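Local atomic coordinates of TRAP dicarboxylate ABC transporter, substrate-binding protein (Roseobacter denitrificans, PDB entry 4OVQ), a protein that binds beta-D-glucuronate in the cleft between its two domains and, as in related TRAP solute-binding proteins, probably delivers it from the periplasm to a membrane transporter. Residues N25-N30 with G65-Q70; E75-G80 with K133-L138; I84-L89 with I232-C237; P137-D142 with E256-S261. All blocks are in the same frame, centred on the assembly; numbering follows the deposited sequence. Where two conformers were deposited one is given.

Contact 1: N25-N30 with G65-Q70; sequences NWRGWN and GTLGSQ. With BDP (beta-D-glucopyranuronic acid), chain C.
At the end of strand 25-29 the carbonyl O of N30 takes a hydrogen bond from the N of G65, 3.0 Å away, where the chain leaving the neighbouring strand 58-62 enters a type I beta turn from G65 to G68. The turn leads into helix 70-79, so this is the loop of a beta-alpha unit, with the W29 indole lying against it. CG of W29 is anti to the backbone N (chi1 -178°), which carries the ring over to the loop. Its NE1 donates to G68 O at 3.0 Å; the oxygen lies in the indole plane, but the N-H comes in from above the carbonyl plane and the bond is bent, with an angle of 149° at the hydrogen. CB of L67 also sits at the indole edge, 3.7 Å from CD1. Replacing W29 with leucine would probably leave G68 O without this donor and open a gap between L67 and Q70. The methyl groups of L67 reach in turn to NH2 of R27, the L67 side chain crossing that of R27 obliquely. At the far end of the indole, CH2 meets CB of Q70 at 3.5 Å, and the Q70 side chain crosses the ring at about a right angle, with the amide plane turned 43° from it. OE1 of Q70 accepts the N-H of N88, which helps to fix the amide rotation and leaves the other end of the group facing the sugar. There NE2 of Q70 donates to O3 of the bound glucuronate at 3.0 Å.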
# COMPACT_ATOMS: atom_id res chain seq x y z
N ASN A 25 1.24 -18.56 -19.86
CA ASN A 25 1.77 -17.21 -20.02
C ASN A 25 0.86 -16.23 -19.29
O ASN A 25 -0.28 -15.96 -19.71
CB ASN A 25 1.89 -16.86 -21.49
CG ASN A 25 2.77 -17.84 -22.25
OD1 ASN A 25 3.66 -18.48 -21.68
ND2 ASN A 25 2.54 -17.95 -23.56
N TRP A 26 1.37 -15.69 -18.19
CA TRP A 26 0.56 -14.87 -17.31
C TRP A 26 0.70 -13.39 -17.61
O TRP A 26 1.67 -12.93 -18.22
CB TRP A 26 0.98 -15.12 -15.86
CG TRP A 26 0.81 -16.56 -15.33
CD1 TRP A 26 0.06 -17.56 -15.90
CD2 TRP A 26 1.37 -17.12 -14.14
NE1 TRP A 26 0.13 -18.70 -15.13
CE2 TRP A 26 0.94 -18.46 -14.05
CE3 TRP A 26 2.23 -16.63 -13.15
CZ2 TRP A 26 1.31 -19.30 -13.00
CZ3 TRP A 26 2.60 -17.45 -12.11
CH2 TRP A 26 2.16 -18.79 -12.05
N ARG A 27 -0.28 -12.63 -17.11
CA ARG A 27 -0.22 -11.19 -17.14
C ARG A 27 -0.26 -10.68 -15.70
O ARG A 27 -0.95 -11.26 -14.86
CB ARG A 27 -1.39 -10.63 -17.95
CG ARG A 27 -1.30 -11.08 -19.40
CD ARG A 27 -2.60 -10.97 -20.12
NE ARG A 27 -3.12 -9.62 -20.10
CZ ARG A 27 -4.23 -9.22 -19.48
NH1 ARG A 27 -4.98 -10.06 -18.78
NH2 ARG A 27 -4.58 -7.94 -19.56
N GLY A 28 0.48 -9.61 -15.46
CA GLY A 28 0.54 -8.99 -14.16
C GLY A 28 0.34 -7.48 -14.17
O GLY A 28 0.69 -6.81 -15.14
N TRP A 29 -0.20 -6.97 -13.07
CA TRP A 29 -0.46 -5.54 -12.89
C TRP A 29 0.44 -4.89 -11.87
O TRP A 29 0.70 -5.46 -10.79
CB TRP A 29 -1.93 -5.35 -12.47
CG TRP A 29 -2.45 -3.98 -12.27
CD1 TRP A 29 -3.21 -3.26 -13.16
CD2 TRP A 29 -2.36 -3.17 -11.08
NE1 TRP A 29 -3.54 -2.06 -12.62
CE2 TRP A 29 -3.04 -1.97 -11.35
CE3 TRP A 29 -1.73 -3.34 -9.84
CZ2 TRP A 29 -3.13 -0.92 -10.40
CZ3 TRP A 29 -1.79 -2.31 -8.92
CH2 TRP A 29 -2.53 -1.13 -9.18
N ASN A 30 0.92 -3.70 -12.20
CA ASN A 30 1.62 -2.84 -11.25
C ASN A 30 1.28 -1.41 -11.62
O ASN A 30 1.25 -1.06 -12.82
CB ASN A 30 3.14 -3.10 -11.34
CG ASN A 30 3.99 -1.99 -10.72
OD1 ASN A 30 3.70 -1.52 -9.64
ND2 ASN A 30 5.08 -1.58 -11.39
N GLY A 65 0.02 1.18 -14.37
CA GLY A 65 -1.43 1.19 -14.24
C GLY A 65 -2.21 1.17 -15.55
O GLY A 65 -3.41 1.46 -15.58
N THR A 66 -1.53 0.80 -16.63
CA THR A 66 -2.15 0.90 -17.96
C THR A 66 -3.30 -0.10 -18.11
O THR A 66 -4.17 0.06 -18.96
CB THR A 66 -1.10 0.77 -19.10
OG1 THR A 66 -0.58 -0.56 -19.11
CG2 THR A 66 0.07 1.79 -18.91
N LEU A 67 -3.37 -1.09 -17.22
CA LEU A 67 -4.50 -2.02 -17.23
C LEU A 67 -5.72 -1.57 -16.39
O LEU A 67 -6.82 -2.13 -16.49
CB LEU A 67 -4.07 -3.41 -16.76
CG LEU A 67 -3.22 -4.19 -17.76
CD1 LEU A 67 -2.99 -5.60 -17.24
CD2 LEU A 67 -3.84 -4.21 -19.16
N GLY A 68 -5.54 -0.54 -15.58
CA GLY A 68 -6.67 0.02 -14.87
C GLY A 68 -6.37 0.41 -13.43
O GLY A 68 -5.24 0.34 -12.95
N SER A 69 -7.39 0.87 -12.75
CA SER A 69 -7.22 1.28 -11.37
C SER A 69 -6.93 0.11 -10.45
O SER A 69 -7.12 -1.05 -10.80
CB SER A 69 -8.48 1.94 -10.87
OG SER A 69 -9.48 0.97 -10.60
N GLN A 70 -6.45 0.40 -9.24
CA GLN A 70 -6.12 -0.69 -8.36
C GLN A 70 -7.37 -1.51 -7.96
O GLN A 70 -7.33 -2.75 -8.00
CB GLN A 70 -5.29 -0.20 -7.16
CG GLN A 70 -4.74 -1.34 -6.34
CD GLN A 70 -3.44 -1.10 -5.60
OE1 GLN A 70 -2.78 -2.05 -5.23
NE2 GLN A 70 -3.06 0.17 -5.40
C1 BDP C . 1.12 3.86 -3.14
C2 BDP C . 0.90 2.39 -3.41
C3 BDP C . 0.08 2.29 -4.62
C4 BDP C . -1.22 2.99 -4.41
C5 BDP C . -0.99 4.44 -4.05
C6 BDP C . -2.30 5.21 -3.78
O2 BDP C . 2.24 1.85 -3.69
O3 BDP C . -0.24 0.86 -4.74
O4 BDP C . -2.05 2.89 -5.65
O5 BDP C . -0.15 4.56 -2.92
O6A BDP C . -3.33 4.92 -4.45
O1 BDP C . 1.88 4.10 -2.00
O6B BDP C . -2.17 6.18 -2.99
O HOH W 1 -1.19 -1.86 -15.00

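Contact 2: E75-G80 with K133-L138; sequences EQVRAG and KGIQPL
R78 and K133 run side by side and point the same way, the arginine rising from helix 70-79 and the lysine from the turn before strand 135-141. With CG anti to the backbone N (chi1 -171°) and the chain extended as far as NE, R78 reaches the C-terminal end of helix 121-132 and brings NE to the carbonyl O of K133 at 2.7 Å. The oxygen lies at the edge of the guanidinium, near its plane, while the N-H is tilted from the carbonyl plane and the angle at hydrogen is 144°. Beyond this bond NH2 of R78 packs on CD of K133 at 3.7 Å; the aliphatic part of the lysine does the touching, and its NZ stays 4.8 Å from NH2 of R78. A methionine in place of R78 would probably leave K133 O without this donor, and CD of K133 without the guanidinium beside it. The oxygen belongs to a helix end closed by a Schellman motif, with G134, at positive phi, as the C-prime residue. A side chain at G134 would point at CG of R78, so the glycine lets the two backbones come close. G80 ends helix 70-79 with a second Schellman motif. Deeper in, CG2 of I135 lies against the helix, 4.1 Å from CA of R78, and CG1 of V77 meets the same methyl at 4.2 Å. A water donates to G134 O at 3.0 Å; its approach to R78 O is too short to be certain and that bond is doubtful.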
# COMPACT_ATOMS: atom_id res chain seq x y z
N GLU A 75 -10.17 -6.81 -8.65
CA GLU A 75 -11.27 -7.62 -9.14
C GLU A 75 -10.86 -8.55 -10.29
O GLU A 75 -11.34 -9.70 -10.39
CB GLU A 75 -12.45 -6.71 -9.54
CG GLU A 75 -13.73 -7.49 -9.80
CD GLU A 75 -13.96 -8.56 -8.74
OE1 GLU A 75 -14.11 -8.19 -7.56
OE2 GLU A 75 -13.94 -9.77 -9.09
N GLN A 76 -10.02 -8.07 -11.20
CA GLN A 76 -9.58 -8.92 -12.32
C GLN A 76 -8.79 -10.13 -11.82
O GLN A 76 -8.95 -11.23 -12.32
CB GLN A 76 -8.75 -8.13 -13.34
CG GLN A 76 -9.50 -7.05 -14.08
CD GLN A 76 -8.58 -6.25 -15.01
OE1 GLN A 76 -7.85 -6.82 -15.82
NE2 GLN A 76 -8.60 -4.94 -14.87
N VAL A 77 -7.92 -9.93 -10.83
CA VAL A 77 -7.16 -11.05 -10.28
C VAL A 77 -8.10 -12.03 -9.58
O VAL A 77 -8.04 -13.24 -9.81
CB VAL A 77 -6.00 -10.57 -9.37
CG1 VAL A 77 -5.35 -11.71 -8.66
CG2 VAL A 77 -4.93 -9.93 -10.25
N ARG A 78 -9.03 -11.51 -8.80
CA ARG A 78 -9.96 -12.38 -8.07
C ARG A 78 -10.79 -13.22 -9.07
O ARG A 78 -11.00 -14.42 -8.89
CB ARG A 78 -10.87 -11.53 -7.21
CG ARG A 78 -11.70 -12.35 -6.28
CD ARG A 78 -12.56 -11.48 -5.38
NE ARG A 78 -13.24 -12.32 -4.39
CZ ARG A 78 -14.51 -12.19 -4.00
NH1 ARG A 78 -15.28 -11.24 -4.52
NH2 ARG A 78 -15.00 -13.02 -3.09
N ALA A 79 -11.20 -12.58 -10.16
CA ALA A 79 -12.03 -13.22 -11.18
C ALA A 79 -11.26 -14.13 -12.14
O ALA A 79 -11.85 -14.84 -12.98
CB ALA A 79 -12.77 -12.14 -11.96
N GLY A 80 -9.94 -14.10 -12.07
CA GLY A 80 -9.11 -14.88 -12.96
C GLY A 80 -8.88 -14.32 -14.35
O GLY A 80 -8.33 -15.01 -15.21
N LYS A 133 -10.87 -15.10 -0.10
CA LYS A 133 -11.50 -14.29 -1.14
C LYS A 133 -10.83 -14.42 -2.52
O LYS A 133 -11.01 -13.55 -3.37
CB LYS A 133 -11.51 -12.81 -0.74
CG LYS A 133 -12.29 -12.51 0.52
CD LYS A 133 -13.79 -12.69 0.35
CE LYS A 133 -14.48 -12.55 1.68
NZ LYS A 133 -15.85 -12.01 1.51
N GLY A 134 -10.07 -15.49 -2.72
CA GLY A 134 -9.59 -15.86 -4.04
C GLY A 134 -8.27 -15.25 -4.46
O GLY A 134 -7.86 -15.35 -5.62
N ILE A 135 -7.60 -14.59 -3.52
CA ILE A 135 -6.33 -13.96 -3.82
C ILE A 135 -5.21 -14.39 -2.87
O ILE A 135 -5.23 -14.11 -1.68
CB ILE A 135 -6.44 -12.45 -3.86
CG1 ILE A 135 -6.80 -11.86 -2.52
CG2 ILE A 135 -7.40 -11.98 -4.95
CD1 ILE A 135 -7.27 -10.45 -2.64
N GLN A 136 -4.24 -15.10 -3.42
CA GLN A 136 -3.16 -15.66 -2.59
C GLN A 136 -1.94 -14.71 -2.53
O GLN A 136 -1.31 -14.43 -3.56
CB GLN A 136 -2.76 -16.99 -3.21
CG GLN A 136 -1.48 -17.59 -2.72
CD GLN A 136 -1.71 -18.35 -1.50
OE1 GLN A 136 -2.56 -19.25 -1.46
NE2 GLN A 136 -1.02 -17.98 -0.43
N PRO A 137 -1.60 -14.18 -1.35
CA PRO A 137 -0.32 -13.45 -1.29
C PRO A 137 0.87 -14.41 -1.28
O PRO A 137 0.81 -15.45 -0.64
CB PRO A 137 -0.41 -12.68 0.03
CG PRO A 137 -1.24 -13.62 0.88
CD PRO A 137 -2.27 -14.21 -0.03
N LEU A 138 1.88 -14.07 -2.06
CA LEU A 138 3.09 -14.86 -2.24
C LEU A 138 4.30 -14.28 -1.53
O LEU A 138 5.20 -15.02 -1.16
CB LEU A 138 3.43 -14.99 -3.71
CG LEU A 138 2.39 -15.68 -4.59
CD1 LEU A 138 2.82 -15.54 -6.05
CD2 LEU A 138 2.22 -17.16 -4.21
O HOH W 2 -10.37 -15.99 -7.12

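Contact 3: I84-L89 with I232-C237; sequences IGNFNL and IPECIC. With BDP (beta-D-glucopyranuronic acid), chain C.
E234 stands beside N88 and N86 on one side of two antiparallel strands, 84-88 and 234-237, whose axes run at 169° to each other. Its CB lies 3.3 Å from F87 O, a backbone oxygen already bonded to the N of C235. CG is anti to the carbonyl carbon (chi1 -44°) and packs against CA and ND2 of N88. From there the chain runs out extended to CD, and the carboxylate divides its two oxygens. OE1 receives ND2 of N86 at 3.1 Å, on its anti side; that amide also donates to C235 O, from above the carbonyl plane, while its OD1 accepts from N38. OE2 takes ND2 of N88 at 2.8 Å in a nearly straight bond, likewise on the anti side, with the amide almost perpendicular to the carboxylate (87°). OE2 of E234 also accepts the hydroxyl O2 of glucuronate, 2.5 Å away. N86, from the second shell, and N88, itself lining the pocket, probably fix the rotation of the carboxylate and temper its charge next to an anionic sugar. N88 is held through OD1, which caps the following helix at G90 N. On the other side of the strands, F87 turns its ring over the CA of G85, where a side chain would clash, and touches CB of C237 at 3.6 Å; SG of C237 lies at the ring edge. Such a pairing of two inner strands, with N88 and E234 turned to the ligand where the strands meet the pocket, belongs to the mixed five-stranded sheet and sugar site of a periplasmic solute-binding protein.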
# COMPACT_ATOMS: atom_id res chain seq x y z
N ILE A 84 -1.76 -12.08 -11.90
CA ILE A 84 -0.81 -11.53 -10.93
C ILE A 84 -1.05 -10.06 -10.71
O ILE A 84 -1.34 -9.32 -11.66
CB ILE A 84 0.66 -11.74 -11.44
CG1 ILE A 84 1.02 -13.22 -11.47
CG2 ILE A 84 1.62 -10.94 -10.60
CD1 ILE A 84 1.20 -13.88 -10.12
N GLY A 85 -0.87 -9.62 -9.47
CA GLY A 85 -0.80 -8.19 -9.19
C GLY A 85 0.18 -7.92 -8.06
O GLY A 85 0.40 -8.74 -7.19
N ASN A 86 0.83 -6.77 -8.12
CA ASN A 86 1.44 -6.19 -6.94
C ASN A 86 0.42 -5.19 -6.40
O ASN A 86 0.24 -4.12 -6.97
CB ASN A 86 2.78 -5.52 -7.29
CG ASN A 86 3.19 -4.44 -6.30
OD1 ASN A 86 3.72 -3.39 -6.69
ND2 ASN A 86 2.94 -4.67 -5.03
N PHE A 87 -0.24 -5.58 -5.33
CA PHE A 87 -1.28 -4.79 -4.72
C PHE A 87 -0.87 -4.24 -3.34
O PHE A 87 -0.42 -4.98 -2.44
CB PHE A 87 -2.59 -5.60 -4.58
CG PHE A 87 -3.17 -6.05 -5.87
CD1 PHE A 87 -3.19 -5.21 -6.97
CD2 PHE A 87 -3.72 -7.32 -5.97
CE1 PHE A 87 -3.73 -5.63 -8.18
CE2 PHE A 87 -4.27 -7.76 -7.15
CZ PHE A 87 -4.28 -6.91 -8.25
N ASN A 88 -1.10 -2.95 -3.16
CA ASN A 88 -1.12 -2.36 -1.81
C ASN A 88 -2.30 -2.95 -1.04
O ASN A 88 -3.38 -3.14 -1.60
CB ASN A 88 -1.33 -0.87 -1.97
CG ASN A 88 -1.15 -0.09 -0.67
OD1 ASN A 88 -2.13 0.21 0.02
ND2 ASN A 88 0.08 0.34 -0.40
N LEU A 89 -2.14 -3.23 0.25
CA LEU A 89 -3.26 -3.82 1.00
C LEU A 89 -4.41 -2.87 1.28
O LEU A 89 -5.50 -3.31 1.61
CB LEU A 89 -2.77 -4.51 2.28
CG LEU A 89 -2.64 -6.02 2.07
CD1 LEU A 89 -1.57 -6.39 1.07
CD2 LEU A 89 -2.41 -6.74 3.41
N ILE A 232 1.28 0.63 5.51
CA ILE A 232 0.53 -0.41 4.82
C ILE A 232 1.48 -1.21 3.93
O ILE A 232 2.20 -0.62 3.12
CB ILE A 232 -0.57 0.25 3.95
CG1 ILE A 232 -1.47 1.15 4.80
CG2 ILE A 232 -1.35 -0.80 3.22
CD1 ILE A 232 -2.56 1.85 4.01
N PRO A 233 1.49 -2.54 4.07
CA PRO A 233 2.37 -3.36 3.24
C PRO A 233 1.73 -3.60 1.88
O PRO A 233 0.52 -3.34 1.67
CB PRO A 233 2.44 -4.68 4.00
CG PRO A 233 1.12 -4.79 4.67
CD PRO A 233 0.77 -3.38 5.06
N GLU A 234 2.51 -4.12 0.96
CA GLU A 234 1.97 -4.59 -0.29
C GLU A 234 2.29 -6.04 -0.43
O GLU A 234 3.05 -6.61 0.35
CB GLU A 234 2.52 -3.78 -1.47
CG GLU A 234 2.55 -2.27 -1.23
CD GLU A 234 2.48 -1.46 -2.48
OE1 GLU A 234 2.84 -1.99 -3.55
OE2 GLU A 234 2.06 -0.29 -2.35
N CYS A 235 1.72 -6.67 -1.44
CA CYS A 235 2.05 -8.03 -1.72
C CYS A 235 2.25 -8.26 -3.22
O CYS A 235 1.84 -7.44 -4.05
CB CYS A 235 0.95 -8.95 -1.19
SG CYS A 235 -0.62 -8.79 -2.10
N ILE A 236 2.88 -9.37 -3.55
CA ILE A 236 2.75 -10.02 -4.82
C ILE A 236 1.59 -10.99 -4.64
O ILE A 236 1.68 -11.85 -3.74
CB ILE A 236 4.05 -10.80 -5.21
CG1 ILE A 236 5.28 -9.89 -5.20
CG2 ILE A 236 3.88 -11.49 -6.57
CD1 ILE A 236 6.56 -10.59 -5.56
N CYS A 237 0.53 -10.86 -5.46
CA CYS A 237 -0.83 -11.48 -5.35
C CYS A 237 -0.94 -12.43 -6.56
O CYS A 237 -0.51 -12.08 -7.66
CB CYS A 237 -2.04 -10.41 -5.40
SG CYS A 237 -3.55 -11.02 -4.85
C1 BDP C . 1.12 3.86 -3.14
C2 BDP C . 0.90 2.39 -3.41
C3 BDP C . 0.08 2.29 -4.62
C4 BDP C . -1.22 2.99 -4.41
C5 BDP C . -0.99 4.44 -4.05
C6 BDP C . -2.30 5.21 -3.78
O2 BDP C . 2.24 1.85 -3.69
O3 BDP C . -0.24 0.86 -4.74
O4 BDP C . -2.05 2.89 -5.65
O5 BDP C . -0.15 4.56 -2.92
O6A BDP C . -3.33 4.92 -4.45
O1 BDP C . 1.88 4.10 -2.00
O6B BDP C . -2.17 6.18 -2.99

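Contact 4: P137-D142 with E256-S261; sequences PLAWYD and EAAQES
The Y141 ring meets helix 248-282 at its edge, where OG of S261 lies in the ring plane 2.8 Å from the phenolic OH; A41 and M42 of helix 37-52 also touch the tyrosine side chain. The tyrosine hydroxyl donates to OG of S261, and OG is also bonded to the backbone O of A41, so the serine ties the phenol to a second helix. Its OG is anti to the backbone N (chi1 165°), which turns the hydroxyl to the strand. Further back along the strand the fit is close and rests on two alanines, A139 and A258, with L138 taking part through its CB. CB of L138 sits 3.5 Å from CB of A258, and CB of A139 rests on the carbonyl O of A258 at 3.4 Å. The small alanine side chains let the backbones approach until the CA atoms of A139 and Q259 are 5.3 Å apart. The axes of the two short segments are 6.8 Å apart and run almost parallel, at 5°. This is alpha/beta packing in which the long helix 248-282 lies along strand 135-141, the outermost strand at this side of the five-stranded sheet.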
# COMPACT_ATOMS: atom_id res chain seq x y z
N PRO A 137 -1.60 -14.18 -1.35
CA PRO A 137 -0.32 -13.45 -1.29
C PRO A 137 0.87 -14.41 -1.28
O PRO A 137 0.81 -15.45 -0.64
CB PRO A 137 -0.41 -12.68 0.03
CG PRO A 137 -1.24 -13.62 0.88
CD PRO A 137 -2.27 -14.21 -0.03
N LEU A 138 1.88 -14.07 -2.06
CA LEU A 138 3.09 -14.86 -2.24
C LEU A 138 4.30 -14.28 -1.53
O LEU A 138 5.20 -15.02 -1.16
CB LEU A 138 3.43 -14.99 -3.71
CG LEU A 138 2.39 -15.68 -4.59
CD1 LEU A 138 2.82 -15.54 -6.05
CD2 LEU A 138 2.22 -17.16 -4.21
N ALA A 139 4.32 -12.97 -1.32
CA ALA A 139 5.40 -12.29 -0.64
C ALA A 139 4.97 -10.88 -0.32
O ALA A 139 4.03 -10.37 -0.94
CB ALA A 139 6.66 -12.28 -1.49
N TRP A 140 5.64 -10.25 0.64
CA TRP A 140 5.33 -8.92 1.08
C TRP A 140 6.37 -7.88 0.58
O TRP A 140 7.60 -8.06 0.70
CB TRP A 140 5.28 -8.85 2.62
CG TRP A 140 4.35 -9.80 3.29
CD1 TRP A 140 4.71 -10.81 4.14
CD2 TRP A 140 2.92 -9.83 3.21
NE1 TRP A 140 3.60 -11.48 4.57
CE2 TRP A 140 2.48 -10.89 4.04
CE3 TRP A 140 1.97 -9.07 2.53
CZ2 TRP A 140 1.13 -11.21 4.18
CZ3 TRP A 140 0.62 -9.39 2.70
CH2 TRP A 140 0.23 -10.46 3.50
N TYR A 141 5.87 -6.76 0.07
CA TYR A 141 6.70 -5.64 -0.33
C TYR A 141 6.58 -4.49 0.65
O TYR A 141 5.52 -4.31 1.28
CB TYR A 141 6.22 -5.12 -1.69
CG TYR A 141 6.70 -5.80 -2.95
CD1 TYR A 141 7.50 -6.94 -2.94
CD2 TYR A 141 6.35 -5.25 -4.18
CE1 TYR A 141 7.92 -7.52 -4.14
CE2 TYR A 141 6.76 -5.81 -5.36
CZ TYR A 141 7.54 -6.92 -5.35
OH TYR A 141 7.95 -7.46 -6.56
N ASP A 142 7.64 -3.69 0.78
CA ASP A 142 7.66 -2.46 1.59
C ASP A 142 7.07 -1.31 0.79
O ASP A 142 7.34 -1.15 -0.41
CB ASP A 142 9.15 -2.15 1.88
CG ASP A 142 9.35 -1.22 3.07
OD1 ASP A 142 8.43 -0.52 3.51
OD2 ASP A 142 10.50 -1.21 3.58
N GLU A 256 9.28 -19.18 -4.24
CA GLU A 256 10.69 -18.81 -4.15
C GLU A 256 10.98 -17.56 -5.02
O GLU A 256 11.62 -16.59 -4.59
CB GLU A 256 11.56 -19.99 -4.56
CG GLU A 256 13.01 -19.77 -4.36
CD GLU A 256 13.84 -21.01 -4.74
OE1 GLU A 256 13.54 -22.14 -4.26
OE2 GLU A 256 14.79 -20.89 -5.53
N ALA A 257 10.43 -17.53 -6.24
CA ALA A 257 10.58 -16.35 -7.08
C ALA A 257 10.01 -15.12 -6.40
O ALA A 257 10.61 -14.08 -6.40
CB ALA A 257 9.90 -16.56 -8.43
N ALA A 258 8.81 -15.26 -5.85
CA ALA A 258 8.15 -14.15 -5.18
C ALA A 258 8.92 -13.68 -3.98
O ALA A 258 9.12 -12.50 -3.78
CB ALA A 258 6.76 -14.56 -4.74
N GLN A 259 9.34 -14.62 -3.15
CA GLN A 259 10.09 -14.27 -1.95
C GLN A 259 11.41 -13.55 -2.27
O GLN A 259 11.76 -12.57 -1.63
CB GLN A 259 10.31 -15.51 -1.08
CG GLN A 259 9.04 -16.08 -0.47
CD GLN A 259 9.22 -17.45 0.15
OE1 GLN A 259 10.30 -18.04 0.09
NE2 GLN A 259 8.17 -17.96 0.77
N GLU A 260 12.13 -14.04 -3.27
CA GLU A 260 13.39 -13.45 -3.67
C GLU A 260 13.18 -12.06 -4.32
O GLU A 260 13.93 -11.13 -4.06
CB GLU A 260 14.14 -14.43 -4.56
CG GLU A 260 14.63 -15.64 -3.77
CD GLU A 260 15.33 -16.69 -4.62
OE1 GLU A 260 15.39 -16.52 -5.84
OE2 GLU A 260 15.85 -17.67 -4.04
N SER A 261 12.14 -11.92 -5.14
CA SER A 261 11.77 -10.62 -5.65
C SER A 261 11.52 -9.65 -4.52
O SER A 261 11.94 -8.51 -4.55
CB SER A 261 10.51 -10.76 -6.49
OG SER A 261 9.87 -9.52 -6.76

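Contacts 1 to 4 all reach the five-stranded sheet, and the centre of contact 3 lies about 7 Å from the centre of the chain. Contact 1 joins it where the rings of W29 and F87 meet, CE3 of W29 lying 3.5 Å from CE1 of F87; both contacts touch the glucuronate, which R146, R167, H32 and N207 bond as well. Strand 135-141 links contacts 2 and 4, which share P137 and L138, and L138 N pairs with I236 O of contact 3 at 2.8 Å. Contact 2 stands further back, with the V77 side chain about 13 Å from the sugar, whereas the Y141 side chain of contact 4 comes within about 4 Å of that of E234.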